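Local structure of CRISPR pre-crRNA endoribonuclease Cas5d (Mannheimia succiniciproducens, 3KG4) at residues A[15-20]-A[25-30]; A[62-67]-A[186-191]. The protein is the Cas5d endoribonuclease that processes CRISPR precursor transcripts into crRNA without needing a metal cofactor, as part of antiviral defence. One frame throughout, in Å; residues are numbered along the deposited sequence.

The two contacts lie with their centres about 11 Å apart on the same side of the chain's centre, and they follow one another along the chain, contact 1 closing before contact 2 opens. Both use strand 107-112: strands 15-16 and 66-70 pair antiparallel with it and strand 27-28 parallel. Contact 2 reaches from there to strand 186-195, one of the two outermost strands, within this chain, of the seven-stranded antiparallel sheet. The contacts also meet directly, Ser29 O packing 3.7 Å from Phe66 CE1. Contact 1 closes a loop of the mixed sheet; contact 2 and the Tyr30 OH to Leu192 N bond connect that region to the edge of the larger sheet.

Contact 1. Residues A[15-20]-A[25-30]; sequences YACFTR and VERVSY
Backbone hydrogen bonds on both sides of the Thr19-Ser29 pair join 15-20 to 25-30 in a single beta bridge. Tyr30 N gives to Phe18 O over 2.7 Å, and Arg20 N gives to Val28 O over 2.8 Å. The paired CA atoms of Thr19 and Ser29 are 4.4 Å apart. Strand 15-16 pairs antiparallel and 27-28 parallel with strand 107-112, Ala16 bonding to Leu111 and Ser29 to Thr109, so the bridge joins two chain parts of the small mixed sheet.

A side chain supplies the next polar link. Ser29 OG stands anti to its own backbone N (chi1 -180°), which brings it 3.0 Å from Phe18 N as acceptor; the same hydroxyl donates to Tyr30 O, in the carbonyl plane and on a lone pair. It is therefore used both ways, between two backbone groups.

Arg20 and Tyr30 make the aromatic part. Arg20 CG sits over the ring face, 3.9 Å from the Tyr30 ring centroid and only 20° off the normal, a CH-pi contact. Beyond the bend at chi3, Tyr30 CD1 lies over one face of the Arg20 guanidinium, toward its rim, with Arg20 NH1 3.5 Å from Tyr30 CD1, but the two planes are 54° apart, so this is no parallel stack. Water 1, at the edge of the guanidinium, accepts from NH1 and donates to Ser29 O, while NE forms a salt bridge with Glu22.

In van der Waals contact, Arg27 CG lies 3.7 Å from Cys17 SG and its methylenes also touch the Thr19 hydroxyl; Phe18 CB and Tyr30 CB, 4.3 Å apart, form the apolar pair.

The evidence implies a loop whose two arms are pinned at one bridge by two backbone bonds and a serine hydroxyl; Glu22 and water 1 probably steady the Arg20 charge.

Contact 2. Residues A[62-67]-A[186-191]; sequences KPIRFE and RDLGWM
Arg186 NH1 forms a salt bridge with Asp31 OD2, and Ile64 CD1 packs 3.6 Å from Arg186 NH1. Ile64 CD1 lies over one face of the guanidinium, displaced toward its rim and 3.8 Å from Arg186 CZ. Ile64 CG2 adds a looser contact to Arg186 NH1, at 4.1 Å. The two side chains approach from opposite directions: Arg186 starts out with CG anti to its backbone N (chi1 -174°) and bends at chi3, and Ile64 extends its CG1-CD1 arm to meet it. A weak, long ion pair joins Arg186 NH2 to Glu183, whose OE2 also takes a hydrogen bond from Ile64 N.

The apolar remainder is slight. Leu188 CD2 stands 4.5 Å from Ile64 CD1, a contact at the margin of touching, and the whole interface buries only 104 Å². No hydrogen bond crosses between the segments, whose nearest CA atoms, Ile64 and Arg186, are 10.9 Å apart.

Strand 186-189 carries its own fixings. Asp187 OD1 accepts from Gly189 N at 2.9 Å, forming an Asx turn; the N-H meets the carboxylate oxygen from well above its plane. Leu188 and Gly189 both face Ala208, a classic beta bulge in the pairing with strand 203-211.

Side chains alone therefore span this contact, joining the loop before strand 66-70 to the edge strand of the larger sheet. The chemistry is that of a cation paired with Asp31 and met on one face by an aliphatic methyl, which would probably keep water from part of that guanidinium face, while Arg186 remains partly exposed.

Contact 1. Residues A[15-20]-A[25-30]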
ATOM      1  N   TYR A  15      -4.528  12.500   5.758  1.00 29.78           N
ATOM      2  CA  TYR A  15      -4.841  12.663   4.324  1.00 29.30           C
ATOM      3  C   TYR A  15      -4.087  11.699   3.403  1.00 28.15           C
ATOM      4  O   TYR A  15      -2.964  11.231   3.720  1.00 27.56           O
ATOM      5  CB  TYR A  15      -4.517  14.085   3.878  1.00 30.60           C
ATOM      6  CG  TYR A  15      -5.274  15.138   4.613  1.00 34.24           C
ATOM      7  CD1 TYR A  15      -6.621  15.382   4.328  1.00 38.79           C
ATOM      8  CD2 TYR A  15      -4.663  15.884   5.631  1.00 38.25           C
ATOM      9  CE1 TYR A  15      -7.325  16.358   5.004  1.00 42.70           C
ATOM     10  CE2 TYR A  15      -5.363  16.859   6.314  1.00 40.32           C
ATOM     11  CZ  TYR A  15      -6.684  17.097   5.993  1.00 43.91           C
ATOM     12  OH  TYR A  15      -7.376  18.065   6.664  1.00 47.29           O
ATOM     13  N   ALA A  16      -4.691  11.395   2.250  1.00 25.69           N
ATOM     14  CA  ALA A  16      -4.047  10.571   1.221  1.00 25.43           C
ATOM     15  C   ALA A  16      -4.556  10.979  -0.148  1.00 23.75           C
ATOM     16  O   ALA A  16      -5.691  11.376  -0.296  1.00 25.72           O
ATOM     17  CB  ALA A  16      -4.328   9.064   1.429  1.00 24.15           C
ATOM     18  N   CYS A  17      -3.723  10.829  -1.147  1.00 24.62           N
ATOM     19  CA  CYS A  17      -4.139  11.083  -2.497  1.00 25.52           C
ATOM     20  C   CYS A  17      -3.454  10.113  -3.448  1.00 25.71           C
ATOM     21  O   CYS A  17      -2.280  10.274  -3.797  1.00 26.57           O
ATOM     22  CB  CYS A  17      -3.868  12.545  -2.917  1.00 26.38           C
ATOM     23  SG  CYS A  17      -4.670  12.867  -4.495  1.00 29.44           S
ATOM     24  N   PHE A  18      -4.197   9.069  -3.822  1.00 24.90           N
ATOM     25  CA  PHE A  18      -3.748   8.096  -4.782  1.00 24.26           C
ATOM     26  C   PHE A  18      -4.388   8.450  -6.109  1.00 25.13           C
ATOM     27  O   PHE A  18      -5.525   8.060  -6.429  1.00 23.95           O
ATOM     28  CB  PHE A  18      -4.131   6.695  -4.323  1.00 24.11           C
ATOM     29  CG  PHE A  18      -3.744   6.426  -2.926  1.00 23.72           C
ATOM     30  CD1 PHE A  18      -2.398   6.261  -2.580  1.00 24.75           C
ATOM     31  CD2 PHE A  18      -4.697   6.418  -1.919  1.00 24.21           C
ATOM     32  CE1 PHE A  18      -2.036   6.033  -1.215  1.00 25.17           C
ATOM     33  CE2 PHE A  18      -4.343   6.194  -0.599  1.00 23.96           C
ATOM     34  CZ  PHE A  18      -3.021   6.001  -0.245  1.00 23.81           C
ATOM     35  N   THR A  19      -3.656   9.234  -6.877  1.00 24.78           N
ATOM     36  CA  THR A  19      -4.264   9.981  -7.950  1.00 24.63           C
ATOM     37  C   THR A  19      -4.831   9.108  -9.083  1.00 24.99           C
ATOM     38  O   THR A  19      -4.150   8.248  -9.619  1.00 24.04           O
ATOM     39  CB  THR A  19      -3.227  10.994  -8.520  1.00 25.11           C
ATOM     40  OG1 THR A  19      -2.779  11.838  -7.449  1.00 24.89           O
ATOM     41  CG2 THR A  19      -3.860  11.821  -9.635  1.00 24.33           C
ATOM     42  N   ARG A  20      -6.094   9.339  -9.457  1.00 26.63           N
ATOM     43  CA  ARG A  20      -6.744   8.600 -10.549  1.00 28.01           C
ATOM     44  C   ARG A  20      -6.181   9.138 -11.889  1.00 31.01           C
ATOM     45  O   ARG A  20      -6.100  10.342 -12.100  1.00 30.08           O
ATOM     46  CB  ARG A  20      -8.278   8.739 -10.535  1.00 27.80           C
ATOM     47  CG  ARG A  20      -8.937   8.310  -9.238  1.00 27.22           C
ATOM     48  CD  ARG A  20     -10.493   8.303  -9.319  1.00 26.91           C
ATOM     49  NE  ARG A  20     -10.860   7.302 -10.317  1.00 29.48           N
ATOM     50  CZ  ARG A  20     -11.451   6.130 -10.105  1.00 28.71           C
ATOM     51  NH1 ARG A  20     -11.880   5.733  -8.908  1.00 29.21           N
ATOM     52  NH2 ARG A  20     -11.651   5.356 -11.149  1.00 29.00           N
ATOM     53  N   VAL A  25      -8.404  17.078 -15.260  1.00 44.39           N
ATOM     54  CA  VAL A  25      -8.598  18.520 -14.982  1.00 44.24           C
ATOM     55  C   VAL A  25      -8.033  18.821 -13.600  1.00 43.04           C
ATOM     56  O   VAL A  25      -7.176  19.718 -13.432  1.00 45.15           O
ATOM     57  CB  VAL A  25     -10.098  19.044 -15.120  1.00 45.03           C
ATOM     58  CG1 VAL A  25     -10.831  18.377 -16.289  1.00 45.35           C
ATOM     59  CG2 VAL A  25     -10.905  18.856 -13.828  1.00 45.56           C
ATOM     60  N   GLU A  26      -8.457  18.035 -12.615  1.00 39.22           N
ATOM     61  CA  GLU A  26      -8.029  18.241 -11.253  1.00 36.31           C
ATOM     62  C   GLU A  26      -7.663  16.858 -10.692  1.00 32.82           C
ATOM     63  O   GLU A  26      -8.110  15.830 -11.191  1.00 31.98           O
ATOM     64  CB  GLU A  26      -9.121  18.970 -10.411  1.00 36.36           C
ATOM     65  CG  GLU A  26     -10.030  18.099  -9.585  1.00 37.51           C
ATOM     66  CD  GLU A  26     -11.356  18.759  -9.168  1.00 37.22           C
ATOM     67  OE1 GLU A  26     -11.359  19.876  -8.560  1.00 37.31           O
ATOM     68  OE2 GLU A  26     -12.385  18.112  -9.469  1.00 29.17           O
ATOM     69  N   ARG A  27      -6.830  16.878  -9.677  1.00 30.26           N
ATOM     70  CA  ARG A  27      -6.347  15.673  -9.035  1.00 29.09           C
ATOM     71  C   ARG A  27      -7.472  15.131  -8.137  1.00 26.17           C
ATOM     72  O   ARG A  27      -7.999  15.844  -7.293  1.00 24.61           O
ATOM     73  CB  ARG A  27      -5.141  16.040  -8.221  1.00 29.79           C
ATOM     74  CG  ARG A  27      -4.432  14.946  -7.524  1.00 33.89           C
ATOM     75  CD  ARG A  27      -3.009  15.417  -7.052  1.00 38.64           C
ATOM     76  NE  ARG A  27      -2.065  15.591  -8.167  1.00 40.66           N
ATOM     77  CZ  ARG A  27      -0.742  15.756  -8.036  1.00 43.63           C
ATOM     78  NH1 ARG A  27      -0.144  15.782  -6.840  1.00 41.90           N
ATOM     79  NH2 ARG A  27       0.004  15.907  -9.120  1.00 45.19           N
ATOM     80  N   VAL A  28      -7.825  13.880  -8.358  1.00 24.33           N
ATOM     81  CA  VAL A  28      -8.853  13.174  -7.581  1.00 23.81           C
ATOM     82  C   VAL A  28      -8.314  11.796  -7.178  1.00 22.53           C
ATOM     83  O   VAL A  28      -7.807  11.076  -8.015  1.00 22.39           O
ATOM     84  CB  VAL A  28     -10.137  12.935  -8.406  1.00 25.19           C
ATOM     85  CG1 VAL A  28     -11.192  12.199  -7.566  1.00 23.72           C
ATOM     86  CG2 VAL A  28     -10.713  14.290  -8.935  1.00 25.09           C
ATOM     87  N   SER A  29      -8.394  11.488  -5.890  1.00 21.87           N
ATOM     88  CA  SER A  29      -7.862  10.212  -5.357  1.00 21.89           C
ATOM     89  C   SER A  29      -8.812   9.049  -5.671  1.00 21.74           C
ATOM     90  O   SER A  29     -10.048   9.176  -5.731  1.00 21.90           O
ATOM     91  CB  SER A  29      -7.671  10.301  -3.835  1.00 22.49           C
ATOM     92  OG  SER A  29      -7.139   9.082  -3.246  1.00 21.53           O
ATOM     93  N   TYR A  30      -8.201   7.897  -5.855  1.00 21.99           N
ATOM     94  CA  TYR A  30      -8.894   6.655  -5.762  1.00 20.80           C
ATOM     95  C   TYR A  30      -9.473   6.519  -4.357  1.00 21.09           C
ATOM     96  O   TYR A  30      -9.095   7.262  -3.434  1.00 22.09           O
ATOM     97  CB  TYR A  30      -7.939   5.545  -5.998  1.00 20.86           C
ATOM     98  CG  TYR A  30      -7.598   5.214  -7.411  1.00 21.49           C
ATOM     99  CD1 TYR A  30      -8.574   4.746  -8.298  1.00 21.69           C
ATOM    100  CD2 TYR A  30      -6.294   5.244  -7.838  1.00 19.67           C
ATOM    101  CE1 TYR A  30      -8.243   4.370  -9.596  1.00 21.37           C
ATOM    102  CE2 TYR A  30      -5.950   4.874  -9.137  1.00 21.22           C
ATOM    103  CZ  TYR A  30      -6.943   4.437 -10.001  1.00 20.39           C
ATOM    104  OH  TYR A  30      -6.639   4.042 -11.280  1.00 24.84           O
TER
HETATM  105  O   HOH W   1     -12.113   7.550  -6.445  1.00 19.82           O
HETATM  106  O   HOH W   2      -6.824  12.809 -10.860  1.00 27.26           O

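Contact 2. Residues A[62-67]-A[186-191]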
ATOM      1  N   LYS A  62     -10.784   2.237   7.627  1.00 28.76           N
ATOM      2  CA  LYS A  62     -11.560   3.391   7.966  1.00 29.78           C
ATOM      3  C   LYS A  62     -12.503   3.786   6.824  1.00 29.67           C
ATOM      4  O   LYS A  62     -12.215   3.520   5.673  1.00 28.73           O
ATOM      5  CB  LYS A  62     -10.633   4.541   8.335  1.00 29.96           C
ATOM      6  CG  LYS A  62     -10.013   4.396   9.723  1.00 34.26           C
ATOM      7  CD  LYS A  62      -9.209   5.619  10.074  1.00 39.10           C
ATOM      8  CE  LYS A  62      -9.254   5.945  11.556  1.00 41.15           C
ATOM      9  NZ  LYS A  62      -8.245   7.002  11.913  1.00 42.18           N
ATOM     10  N   PRO A  63     -13.659   4.371   7.164  1.00 30.70           N
ATOM     11  CA  PRO A  63     -14.627   4.743   6.146  1.00 31.53           C
ATOM     12  C   PRO A  63     -14.007   5.655   5.088  1.00 30.29           C
ATOM     13  O   PRO A  63     -13.167   6.476   5.398  1.00 30.15           O
ATOM     14  CB  PRO A  63     -15.722   5.485   6.937  1.00 31.50           C
ATOM     15  CG  PRO A  63     -15.462   5.153   8.363  1.00 33.26           C
ATOM     16  CD  PRO A  63     -14.013   4.917   8.482  1.00 31.32           C
ATOM     17  N   ILE A  64     -14.376   5.390   3.839  1.00 30.68           N
ATOM     18  CA  ILE A  64     -13.919   6.118   2.669  1.00 29.82           C
ATOM     19  C   ILE A  64     -14.558   7.511   2.657  1.00 30.33           C
ATOM     20  O   ILE A  64     -15.784   7.636   2.509  1.00 30.18           O
ATOM     21  CB  ILE A  64     -14.228   5.292   1.383  1.00 29.99           C
ATOM     22  CG1 ILE A  64     -13.549   3.917   1.486  1.00 30.77           C
ATOM     23  CG2 ILE A  64     -13.729   6.031   0.108  1.00 26.17           C
ATOM     24  CD1 ILE A  64     -13.878   2.922   0.392  1.00 30.88           C
ATOM     25  N   ARG A  65     -13.737   8.551   2.844  1.00 30.65           N
ATOM     26  CA  ARG A  65     -14.218   9.940   2.892  1.00 31.49           C
ATOM     27  C   ARG A  65     -13.266  10.903   2.191  1.00 30.11           C
ATOM     28  O   ARG A  65     -12.061  10.732   2.284  1.00 28.81           O
ATOM     29  CB  ARG A  65     -14.421  10.392   4.327  1.00 32.35           C
ATOM     30  CG  ARG A  65     -15.746   9.845   4.855  1.00 38.04           C
ATOM     31  CD  ARG A  65     -16.002  10.192   6.301  1.00 44.11           C
ATOM     32  NE  ARG A  65     -14.782  10.160   7.108  1.00 45.17           N
ATOM     33  CZ  ARG A  65     -14.148  11.235   7.564  1.00 49.37           C
ATOM     34  NH1 ARG A  65     -14.597  12.467   7.298  1.00 50.79           N
ATOM     35  NH2 ARG A  65     -13.042  11.081   8.277  1.00 51.24           N
ATOM     36  N   PHE A  66     -13.826  11.924   1.547  1.00 29.69           N
ATOM     37  CA  PHE A  66     -13.076  12.824   0.679  1.00 29.43           C
ATOM     38  C   PHE A  66     -13.220  14.263   1.131  1.00 31.17           C
ATOM     39  O   PHE A  66     -14.222  14.640   1.761  1.00 30.59           O
ATOM     40  CB  PHE A  66     -13.594  12.728  -0.748  1.00 29.22           C
ATOM     41  CG  PHE A  66     -13.347  11.412  -1.392  1.00 27.53           C
ATOM     42  CD1 PHE A  66     -12.127  11.127  -1.954  1.00 23.68           C
ATOM     43  CD2 PHE A  66     -14.358  10.461  -1.503  1.00 25.92           C
ATOM     44  CE1 PHE A  66     -11.903   9.919  -2.581  1.00 27.03           C
ATOM     45  CE2 PHE A  66     -14.100   9.246  -2.100  1.00 24.40           C
ATOM     46  CZ  PHE A  66     -12.883   8.992  -2.655  1.00 23.83           C
ATOM     47  N   GLU A  67     -12.218  15.071   0.821  1.00 31.75           N
ATOM     48  CA  GLU A  67     -12.272  16.521   1.064  1.00 33.99           C
ATOM     49  C   GLU A  67     -11.532  17.198  -0.086  1.00 33.15           C
ATOM     50  O   GLU A  67     -10.469  16.717  -0.508  1.00 33.59           O
ATOM     51  CB  GLU A  67     -11.616  16.838   2.423  1.00 35.05           C
ATOM     52  CG  GLU A  67     -11.633  18.288   2.885  1.00 39.78           C
ATOM     53  CD  GLU A  67     -10.819  18.487   4.187  1.00 44.44           C
ATOM     54  OE1 GLU A  67     -11.063  17.779   5.185  1.00 49.99           O
ATOM     55  OE2 GLU A  67      -9.903  19.333   4.216  1.00 52.15           O
ATOM     56  N   ARG A 186     -17.587  -3.839  -1.315  1.00 33.44           N
ATOM     57  CA  ARG A 186     -17.717  -2.783  -2.316  1.00 32.35           C
ATOM     58  C   ARG A 186     -16.918  -3.123  -3.581  1.00 30.78           C
ATOM     59  O   ARG A 186     -15.765  -3.478  -3.492  1.00 28.53           O
ATOM     60  CB  ARG A 186     -17.193  -1.438  -1.817  1.00 33.25           C
ATOM     61  CG  ARG A 186     -17.464  -0.324  -2.789  1.00 36.76           C
ATOM     62  CD  ARG A 186     -16.780   1.003  -2.434  1.00 42.26           C
ATOM     63  NE  ARG A 186     -17.517   1.725  -1.420  1.00 44.58           N
ATOM     64  CZ  ARG A 186     -17.385   3.019  -1.151  1.00 45.90           C
ATOM     65  NH1 ARG A 186     -16.533   3.775  -1.841  1.00 45.05           N
ATOM     66  NH2 ARG A 186     -18.132   3.563  -0.190  1.00 46.30           N
ATOM     67  N   ASP A 187     -17.537  -2.937  -4.744  1.00 29.05           N
ATOM     68  CA  ASP A 187     -16.814  -3.043  -6.000  1.00 28.40           C
ATOM     69  C   ASP A 187     -16.133  -1.687  -6.223  1.00 27.83           C
ATOM     70  O   ASP A 187     -16.791  -0.693  -6.481  1.00 27.63           O
ATOM     71  CB  ASP A 187     -17.794  -3.333  -7.130  1.00 28.82           C
ATOM     72  CG  ASP A 187     -17.099  -3.546  -8.469  1.00 30.09           C
ATOM     73  OD1 ASP A 187     -15.831  -3.455  -8.582  1.00 26.25           O
ATOM     74  OD2 ASP A 187     -17.858  -3.780  -9.413  1.00 29.05           O
ATOM     75  N   LEU A 188     -14.817  -1.647  -6.138  1.00 25.90           N
ATOM     76  CA  LEU A 188     -14.105  -0.369  -6.355  1.00 26.39           C
ATOM     77  C   LEU A 188     -13.848  -0.103  -7.838  1.00 26.11           C
ATOM     78  O   LEU A 188     -13.383   0.958  -8.197  1.00 27.67           O
ATOM     79  CB  LEU A 188     -12.775  -0.386  -5.560  1.00 26.66           C
ATOM     80  CG  LEU A 188     -13.030  -0.428  -4.038  1.00 28.96           C
ATOM     81  CD1 LEU A 188     -11.816  -0.768  -3.260  1.00 30.70           C
ATOM     82  CD2 LEU A 188     -13.596   0.897  -3.576  1.00 29.17           C
ATOM     83  N   GLY A 189     -14.120  -1.072  -8.709  1.00 25.08           N
ATOM     84  CA  GLY A 189     -13.927  -0.848 -10.148  1.00 24.57           C
ATOM     85  C   GLY A 189     -12.460  -1.051 -10.546  1.00 24.08           C
ATOM     86  O   GLY A 189     -11.661  -1.640  -9.807  1.00 24.15           O
ATOM     87  N   TRP A 190     -12.117  -0.564 -11.724  1.00 23.28           N
ATOM     88  CA  TRP A 190     -10.779  -0.765 -12.274  1.00 23.33           C
ATOM     89  C   TRP A 190      -9.816   0.234 -11.640  1.00 22.70           C
ATOM     90  O   TRP A 190     -10.128   1.412 -11.513  1.00 22.73           O
ATOM     91  CB  TRP A 190     -10.826  -0.618 -13.784  1.00 22.94           C
ATOM     92  CG  TRP A 190     -11.601  -1.691 -14.430  1.00 22.34           C
ATOM     93  CD1 TRP A 190     -12.865  -1.600 -14.982  1.00 23.50           C
ATOM     94  CD2 TRP A 190     -11.197  -3.044 -14.584  1.00 22.94           C
ATOM     95  NE1 TRP A 190     -13.260  -2.853 -15.450  1.00 22.65           N
ATOM     96  CE2 TRP A 190     -12.254  -3.739 -15.221  1.00 20.37           C
ATOM     97  CE3 TRP A 190     -10.028  -3.749 -14.265  1.00 20.53           C
ATOM     98  CZ2 TRP A 190     -12.158  -5.066 -15.547  1.00 23.75           C
ATOM     99  CZ3 TRP A 190      -9.949  -5.055 -14.568  1.00 23.86           C
ATOM    100  CH2 TRP A 190     -11.010  -5.715 -15.211  1.00 25.24           C
ATOM    101  N   MET A 191      -8.687  -0.247 -11.160  1.00 22.57           N
ATOM    102  CA  MET A 191      -7.754   0.630 -10.445  1.00 22.80           C
ATOM    103  C   MET A 191      -6.381   0.268 -10.949  1.00 23.31           C
ATOM    104  O   MET A 191      -6.138  -0.881 -11.311  1.00 24.03           O
ATOM    105  CB  MET A 191      -7.767   0.375  -8.920  1.00 22.41           C
ATOM    106  CG  MET A 191      -8.998   0.829  -8.132  1.00 22.48           C
ATOM    107  SD  MET A 191      -8.892   0.842  -6.302  1.00 12.59           S
ATOM    108  CE  MET A 191      -7.249   1.742  -6.114  1.00 19.11           C
TER